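Local coordinates for uncharacterized protein AsqI (Emericella nidulans, PDB 5YY3) that is a zinc-dependent cyclopenase that converts 4'-methoxycyclopenine into 4'-methoxyviridicatin with release of methyl isocyanate during aspoquinolone biosynthesis, at residues 214-226 / 393-405. Numbering follows the deposited sequence.
Sequences FLYVHSQMVARYE and FWRWYKHLQYYGR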
# COMPACT_ATOMS: atom_id res chain seq x y z
N PHE A 214 22.72 -28.38 -13.14
CA PHE A 214 21.49 -27.78 -13.65
C PHE A 214 20.49 -27.52 -12.51
O PHE A 214 20.05 -26.40 -12.31
CB PHE A 214 20.88 -28.69 -14.73
CG PHE A 214 19.47 -28.33 -15.12
CD1 PHE A 214 19.22 -27.32 -16.03
CD2 PHE A 214 18.39 -29.03 -14.60
CE1 PHE A 214 17.93 -27.00 -16.40
CE2 PHE A 214 17.09 -28.71 -14.97
CZ PHE A 214 16.86 -27.69 -15.87
N LEU A 215 20.18 -28.56 -11.76
CA LEU A 215 19.20 -28.48 -10.69
C LEU A 215 19.67 -27.59 -9.54
O LEU A 215 18.90 -26.79 -8.99
CB LEU A 215 18.91 -29.89 -10.17
CG LEU A 215 17.46 -30.34 -10.06
CD1 LEU A 215 16.61 -29.83 -11.22
CD2 LEU A 215 17.40 -31.87 -9.98
N TYR A 216 20.94 -27.72 -9.18
CA TYR A 216 21.51 -26.96 -8.07
C TYR A 216 21.57 -25.45 -8.33
O TYR A 216 21.19 -24.64 -7.47
CB TYR A 216 22.90 -27.47 -7.76
CG TYR A 216 23.60 -26.61 -6.75
CD1 TYR A 216 23.23 -26.65 -5.42
CD2 TYR A 216 24.63 -25.74 -7.13
CE1 TYR A 216 23.85 -25.87 -4.50
CE2 TYR A 216 25.26 -24.96 -6.20
CZ TYR A 216 24.87 -25.04 -4.88
OH TYR A 216 25.47 -24.27 -3.91
N VAL A 217 22.06 -25.07 -9.50
CA VAL A 217 22.15 -23.66 -9.87
C VAL A 217 20.77 -23.02 -9.88
O VAL A 217 20.56 -21.95 -9.29
CB VAL A 217 22.81 -23.49 -11.24
CG1 VAL A 217 22.65 -22.07 -11.75
CG2 VAL A 217 24.28 -23.89 -11.17
N HIS A 218 19.81 -23.68 -10.52
CA HIS A 218 18.46 -23.15 -10.55
C HIS A 218 17.79 -23.14 -9.18
O HIS A 218 17.06 -22.20 -8.87
CB HIS A 218 17.62 -23.94 -11.55
CG HIS A 218 17.95 -23.61 -12.97
ND1 HIS A 218 18.94 -24.28 -13.67
CD2 HIS A 218 17.48 -22.65 -13.80
CE1 HIS A 218 19.03 -23.76 -14.89
NE2 HIS A 218 18.15 -22.78 -14.99
N SER A 219 18.02 -24.16 -8.37
CA SER A 219 17.45 -24.16 -7.02
C SER A 219 18.08 -23.09 -6.14
O SER A 219 17.44 -22.52 -5.27
CB SER A 219 17.61 -25.52 -6.34
OG SER A 219 17.14 -25.44 -5.01
N GLN A 220 19.36 -22.85 -6.37
CA GLN A 220 20.09 -21.90 -5.56
C GLN A 220 19.66 -20.46 -5.97
O GLN A 220 19.49 -19.60 -5.09
CB GLN A 220 21.59 -22.19 -5.73
CG GLN A 220 22.56 -21.57 -4.77
CD GLN A 220 22.46 -22.03 -3.31
OE1 GLN A 220 23.10 -21.43 -2.46
NE2 GLN A 220 21.67 -23.05 -3.03
N MET A 221 19.39 -20.21 -7.25
CA MET A 221 18.93 -18.85 -7.57
C MET A 221 17.47 -18.63 -7.11
O MET A 221 17.12 -17.52 -6.70
CB MET A 221 19.10 -18.49 -9.08
CG MET A 221 18.79 -19.49 -10.15
SD MET A 221 19.56 -18.98 -11.74
CE MET A 221 21.24 -18.75 -11.17
N VAL A 222 16.64 -19.66 -7.11
CA VAL A 222 15.30 -19.57 -6.53
C VAL A 222 15.33 -19.26 -5.01
O VAL A 222 14.58 -18.40 -4.53
CB VAL A 222 14.51 -20.88 -6.79
CG1 VAL A 222 13.29 -21.01 -5.85
CG2 VAL A 222 14.09 -20.93 -8.26
N ALA A 223 16.18 -19.96 -4.25
CA ALA A 223 16.31 -19.67 -2.82
C ALA A 223 16.71 -18.20 -2.57
O ALA A 223 16.18 -17.54 -1.69
CB ALA A 223 17.32 -20.61 -2.17
N ARG A 224 17.64 -17.70 -3.36
CA ARG A 224 18.04 -16.30 -3.26
C ARG A 224 16.91 -15.32 -3.68
O ARG A 224 16.65 -14.33 -2.98
CB ARG A 224 19.29 -16.07 -4.10
CG ARG A 224 20.56 -16.71 -3.53
CD ARG A 224 21.77 -16.34 -4.37
NE ARG A 224 23.01 -16.88 -3.85
CZ ARG A 224 23.81 -16.23 -3.01
NH1 ARG A 224 23.49 -15.01 -2.60
NH2 ARG A 224 24.93 -16.80 -2.57
N TYR A 225 16.26 -15.59 -4.81
CA TYR A 225 15.14 -14.78 -5.27
C TYR A 225 14.00 -14.74 -4.25
O TYR A 225 13.40 -13.68 -4.00
CB TYR A 225 14.59 -15.33 -6.57
CG TYR A 225 13.51 -14.45 -7.20
CD1 TYR A 225 13.80 -13.15 -7.60
CD2 TYR A 225 12.21 -14.93 -7.40
CE1 TYR A 225 12.83 -12.34 -8.20
CE2 TYR A 225 11.23 -14.13 -8.00
CZ TYR A 225 11.55 -12.83 -8.39
OH TYR A 225 10.62 -12.01 -9.00
N GLU A 226 13.70 -15.89 -3.67
CA GLU A 226 12.61 -15.97 -2.72
C GLU A 226 13.00 -15.26 -1.44
O GLU A 226 12.20 -14.55 -0.85
CB GLU A 226 12.24 -17.42 -2.45
CG GLU A 226 11.38 -18.01 -3.56
CD GLU A 226 10.50 -19.14 -3.07
OE1 GLU A 226 11.04 -20.14 -2.55
OE2 GLU A 226 9.27 -19.05 -3.22
N PHE A 393 9.78 -16.87 -15.63
CA PHE A 393 10.83 -17.88 -15.60
C PHE A 393 11.19 -18.27 -14.17
O PHE A 393 11.64 -19.39 -13.93
CB PHE A 393 12.06 -17.41 -16.37
CG PHE A 393 11.84 -17.37 -17.86
CD1 PHE A 393 11.54 -16.18 -18.51
CD2 PHE A 393 11.86 -18.53 -18.61
CE1 PHE A 393 11.32 -16.14 -19.87
CE2 PHE A 393 11.63 -18.50 -19.98
CZ PHE A 393 11.36 -17.31 -20.61
N TRP A 394 10.97 -17.37 -13.23
CA TRP A 394 11.25 -17.68 -11.83
C TRP A 394 10.20 -18.66 -11.37
O TRP A 394 10.49 -19.52 -10.54
CB TRP A 394 11.29 -16.41 -10.97
CG TRP A 394 12.55 -15.66 -11.26
CD1 TRP A 394 12.71 -14.65 -12.15
CD2 TRP A 394 13.85 -15.94 -10.73
NE1 TRP A 394 14.03 -14.25 -12.18
CE2 TRP A 394 14.75 -15.03 -11.31
CE3 TRP A 394 14.35 -16.86 -9.79
CZ2 TRP A 394 16.11 -15.01 -11.00
CZ3 TRP A 394 15.69 -16.84 -9.48
CH2 TRP A 394 16.56 -15.92 -10.08
N ARG A 395 9.01 -18.59 -11.95
CA ARG A 395 7.98 -19.56 -11.61
C ARG A 395 8.33 -20.92 -12.21
O ARG A 395 8.10 -21.96 -11.59
CB ARG A 395 6.59 -19.07 -12.06
CG ARG A 395 6.17 -17.73 -11.42
CD ARG A 395 4.65 -17.47 -11.53
NE ARG A 395 3.96 -18.70 -11.18
CZ ARG A 395 2.69 -18.94 -11.43
NH1 ARG A 395 1.92 -18.01 -12.00
NH2 ARG A 395 2.18 -20.13 -11.08
N TRP A 396 8.94 -20.93 -13.40
CA TRP A 396 9.44 -22.17 -13.95
C TRP A 396 10.65 -22.70 -13.15
O TRP A 396 10.70 -23.90 -12.83
CB TRP A 396 9.81 -22.01 -15.44
CG TRP A 396 10.22 -23.31 -16.08
CD1 TRP A 396 11.49 -23.69 -16.41
CD2 TRP A 396 9.37 -24.40 -16.47
NE1 TRP A 396 11.48 -24.95 -16.97
CE2 TRP A 396 10.19 -25.41 -17.02
CE3 TRP A 396 7.99 -24.64 -16.38
CZ2 TRP A 396 9.68 -26.62 -17.50
CZ3 TRP A 396 7.49 -25.84 -16.86
CH2 TRP A 396 8.33 -26.81 -17.41
N TYR A 397 11.61 -21.84 -12.83
CA TYR A 397 12.76 -22.28 -12.02
C TYR A 397 12.30 -22.90 -10.70
O TYR A 397 12.87 -23.89 -10.25
CB TYR A 397 13.72 -21.12 -11.72
CG TYR A 397 14.31 -20.39 -12.92
CD1 TYR A 397 14.43 -21.00 -14.17
CD2 TYR A 397 14.74 -19.08 -12.79
CE1 TYR A 397 14.98 -20.31 -15.26
CE2 TYR A 397 15.29 -18.38 -13.87
CZ TYR A 397 15.40 -19.00 -15.10
OH TYR A 397 15.94 -18.30 -16.16
N LYS A 398 11.26 -22.35 -10.07
CA LYS A 398 10.82 -22.96 -8.82
C LYS A 398 10.13 -24.30 -9.09
O LYS A 398 10.16 -25.19 -8.24
CB LYS A 398 9.89 -22.03 -8.02
CG LYS A 398 9.56 -22.63 -6.64
CD LYS A 398 9.01 -21.61 -5.66
CE LYS A 398 8.42 -22.29 -4.42
NZ LYS A 398 7.74 -21.31 -3.50
N HIS A 399 9.54 -24.46 -10.27
CA HIS A 399 9.02 -25.77 -10.68
C HIS A 399 10.14 -26.78 -10.82
O HIS A 399 10.04 -27.89 -10.30
CB HIS A 399 8.24 -25.70 -11.99
CG HIS A 399 7.77 -27.03 -12.49
ND1 HIS A 399 6.98 -27.88 -11.73
CD2 HIS A 399 7.95 -27.65 -13.68
CE1 HIS A 399 6.71 -28.97 -12.43
NE2 HIS A 399 7.29 -28.85 -13.61
N LEU A 400 11.20 -26.42 -11.55
CA LEU A 400 12.42 -27.24 -11.58
C LEU A 400 12.86 -27.62 -10.17
O LEU A 400 13.18 -28.79 -9.90
CB LEU A 400 13.56 -26.52 -12.31
CG LEU A 400 13.27 -26.16 -13.76
CD1 LEU A 400 14.43 -25.40 -14.37
CD2 LEU A 400 12.98 -27.44 -14.55
N GLN A 401 12.87 -26.64 -9.26
CA GLN A 401 13.30 -26.90 -7.89
C GLN A 401 12.44 -27.99 -7.23
O GLN A 401 12.92 -28.74 -6.36
CB GLN A 401 13.24 -25.62 -7.05
CG GLN A 401 13.89 -25.75 -5.68
CD GLN A 401 13.46 -24.64 -4.72
OE1 GLN A 401 12.27 -24.45 -4.45
NE2 GLN A 401 14.45 -23.90 -4.19
N TYR A 402 11.17 -28.08 -7.64
CA TYR A 402 10.25 -29.07 -7.07
C TYR A 402 10.76 -30.50 -7.30
O TYR A 402 10.68 -31.35 -6.40
CB TYR A 402 8.84 -28.89 -7.64
CG TYR A 402 7.83 -29.91 -7.15
CD1 TYR A 402 7.69 -30.17 -5.80
CD2 TYR A 402 7.01 -30.59 -8.05
CE1 TYR A 402 6.77 -31.10 -5.33
CE2 TYR A 402 6.08 -31.52 -7.60
CZ TYR A 402 5.96 -31.77 -6.24
OH TYR A 402 5.04 -32.69 -5.77
N TYR A 403 11.30 -30.77 -8.48
CA TYR A 403 11.84 -32.09 -8.75
C TYR A 403 12.98 -32.41 -7.79
O TYR A 403 13.08 -33.53 -7.25
CB TYR A 403 12.30 -32.20 -10.20
CG TYR A 403 11.16 -32.09 -11.20
CD1 TYR A 403 10.48 -33.22 -11.62
CD2 TYR A 403 10.76 -30.85 -11.68
CE1 TYR A 403 9.44 -33.12 -12.53
CE2 TYR A 403 9.72 -30.73 -12.58
CZ TYR A 403 9.06 -31.86 -13.00
OH TYR A 403 8.03 -31.74 -13.91
N GLY A 404 13.83 -31.41 -7.55
CA GLY A 404 14.86 -31.50 -6.53
C GLY A 404 14.34 -31.80 -5.13
O GLY A 404 14.92 -32.61 -4.42
N ARG A 405 13.24 -31.16 -4.73
CA ARG A 405 12.65 -31.45 -3.43
C ARG A 405 12.17 -32.90 -3.33
O ARG A 405 12.36 -33.55 -2.30
CB ARG A 405 11.48 -30.50 -3.14
CG ARG A 405 11.90 -29.04 -3.04
CD ARG A 405 10.71 -28.13 -2.77
NE ARG A 405 11.15 -26.75 -2.59
CZ ARG A 405 11.43 -26.24 -1.40
NH1 ARG A 405 11.33 -27.00 -0.32
NH2 ARG A 405 11.85 -24.98 -1.31
O HOH W 1 13.76 -22.02 -1.97
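His-218, a zinc ligand, turns the CD2 edge of its imidazole onto the ring of Tyr-397, an offset edge-to-face pair with planes at 60° and CD2 3.5 Å from Tyr-397 CD1. Leu-400 CD1 lies over one imidazole face and also meets Phe-214 CZ. On the far side from the tyrosine, His-218 ND1 donates in the ring plane to Phe-214 O at 2.8 Å, which fixes the ring's rotation and would leave NE2 as the nitrogen for zinc. One turn on, Val-222 is a knob among Trp-394, Tyr-397, Lys-398 and Gln-401; with CG1 anti to the backbone N (chi1 162°), CG2 presses on Tyr-397 CB at 3.5 Å while CG1 faces the Gln-401 amide. That amide's NE2 gives Ser-219 OG a 3.2 Å bond almost in the amide plane, and Arg-405 holds OE1 side-on through NE and NH2. Toward the other end, Tyr-225 stacks face-to-face on the Trp-394 pyrrole ring, centroids 4.1 Å apart, and the opposite indole face rests on Tyr-397. Lys-398, fully extended, reaches Glu-226 OE2 on its syn side at 2.7 Å; the Val-237 carbonyl also accepts from NZ. Segments 214-226 and 393-405 cross at -121° in the hemocyanin-like core. Tyr-397 is also close to zinc ligand His-186; the Phe-214 carbonyl, with Tyr-397 and Leu-400 packed at edge and face, would hold His-218 oriented toward zinc.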